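PcyX_EBK42635 (Marine metagenome, PDB 5OWG) probably acts as a phage-derived ferredoxin-dependent bilin reductase, carrying out the four-electron reduction of biliverdin to phycoerythrobilin. Local coordinates at residues 82-87 against 187-192. Residues are numbered along the deposited sequence; the frame is centred on the assembly and turned at random.
Sequences PMLTNG and AEMADV
The peptide plane joining Leu84 to Thr85 is covered on opposite faces, with Met189 on one and Val192 on the other. Met189 CG sits above the carbonyl oxygen and also rests on Leu84 CB, 3.7 Å away, while Met189 CA makes a nearly straight C-H···O contact to Leu84 O (3.4 Å, 173° at the hydrogen). On the other face Val192 CB comes within 3.1 Å of Leu84 O. The peptide from Asn86 to Gly87 has Ala187 CB over one face, 4.1 Å from Asn86 C, and Val192 CG1 at its oxygen edge, 3.0 Å from Asn86 O. With CG1 anti to the backbone N (chi1 177°), Val192 turns both methyls to this oxygen, a tight fit. These carbonyls belong to the type I turn Met83-Asn86 in the connection between antiparallel strands 73-82 and 90-96 of the central sheet; against it abuts the N-terminal end of helix 189-204, one of the helices flanking the sheet in the bilin reductase fold. Ala187 N gives Thr85 O a weak, bent hydrogen bond (3.0 Å, 123°). Glu188, the N-cap residue, accepts Met189 N through the anti lone pair of OE1. Asn86 OD1 bonds to Gly88 N.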
# COMPACT_ATOMS: atom_id res chain seq x y z
N PRO A 82 1.15 9.69 4.62
CA PRO A 82 0.71 11.09 4.58
C PRO A 82 1.88 12.03 4.32
O PRO A 82 3.05 11.64 4.29
CB PRO A 82 0.12 11.32 5.97
CG PRO A 82 0.78 10.31 6.84
CD PRO A 82 1.01 9.11 5.96
N MET A 83 1.55 13.30 4.11
CA MET A 83 2.56 14.32 3.83
C MET A 83 3.35 14.64 5.11
O MET A 83 2.98 14.25 6.22
CB MET A 83 1.90 15.57 3.25
CG MET A 83 2.85 16.55 2.55
SD MET A 83 3.83 15.78 1.24
CE MET A 83 2.54 15.32 0.09
N LEU A 84 4.45 15.37 4.92
CA LEU A 84 5.52 15.45 5.91
C LEU A 84 5.24 16.39 7.08
O LEU A 84 6.01 16.36 8.05
CB LEU A 84 6.82 15.86 5.22
CG LEU A 84 7.31 14.89 4.13
CD1 LEU A 84 8.54 15.44 3.44
CD2 LEU A 84 7.59 13.50 4.69
N THR A 85 4.21 17.23 7.03
CA THR A 85 3.77 17.94 8.23
C THR A 85 2.64 17.22 8.95
O THR A 85 2.20 17.67 10.01
CB THR A 85 3.33 19.37 7.91
OG1 THR A 85 2.21 19.36 7.02
CG2 THR A 85 4.47 20.18 7.31
N ASN A 86 2.16 16.11 8.40
CA ASN A 86 1.12 15.31 9.02
C ASN A 86 1.74 14.24 9.90
O ASN A 86 2.80 13.69 9.60
CB ASN A 86 0.24 14.67 7.95
CG ASN A 86 -0.99 13.99 8.52
OD1 ASN A 86 -0.99 13.54 9.67
ND2 ASN A 86 -2.05 13.92 7.72
N GLY A 87 1.06 13.95 11.01
CA GLY A 87 1.53 12.94 11.95
C GLY A 87 0.62 11.74 12.00
O GLY A 87 0.65 10.96 12.96
N ALA A 187 2.37 18.46 12.92
CA ALA A 187 3.63 17.83 13.27
C ALA A 187 4.78 18.59 12.63
O ALA A 187 4.59 19.39 11.70
CB ALA A 187 3.66 16.36 12.83
N GLU A 188 5.99 18.32 13.13
CA GLU A 188 7.20 18.91 12.59
C GLU A 188 7.83 17.96 11.58
O GLU A 188 7.85 16.74 11.77
CB GLU A 188 8.20 19.21 13.72
CG GLU A 188 9.53 19.81 13.26
CD GLU A 188 9.36 21.12 12.52
OE1 GLU A 188 8.73 21.13 11.45
OE2 GLU A 188 9.86 22.15 13.03
N MET A 189 8.36 18.54 10.50
CA MET A 189 8.83 17.73 9.37
C MET A 189 9.84 16.68 9.80
O MET A 189 9.70 15.50 9.47
CB MET A 189 9.43 18.65 8.30
CG MET A 189 9.10 18.24 6.87
SD MET A 189 9.91 19.29 5.65
CE MET A 189 8.50 19.97 4.80
N ALA A 190 10.87 17.09 10.55
CA ALA A 190 11.93 16.17 10.94
C ALA A 190 11.37 14.93 11.63
O ALA A 190 11.75 13.80 11.31
CB ALA A 190 12.93 16.88 11.84
N ASP A 191 10.45 15.13 12.58
CA ASP A 191 9.90 14.00 13.32
C ASP A 191 9.00 13.13 12.44
O ASP A 191 8.95 11.91 12.63
CB ASP A 191 9.13 14.49 14.54
CG ASP A 191 10.03 15.15 15.57
OD1 ASP A 191 11.23 15.35 15.26
OD2 ASP A 191 9.55 15.46 16.68
N VAL A 192 8.29 13.73 11.49
CA VAL A 192 7.43 12.95 10.60
C VAL A 192 8.28 12.07 9.69
O VAL A 192 7.96 10.89 9.47
CB VAL A 192 6.50 13.88 9.80
CG1 VAL A 192 5.67 13.07 8.81
CG2 VAL A 192 5.60 14.66 10.73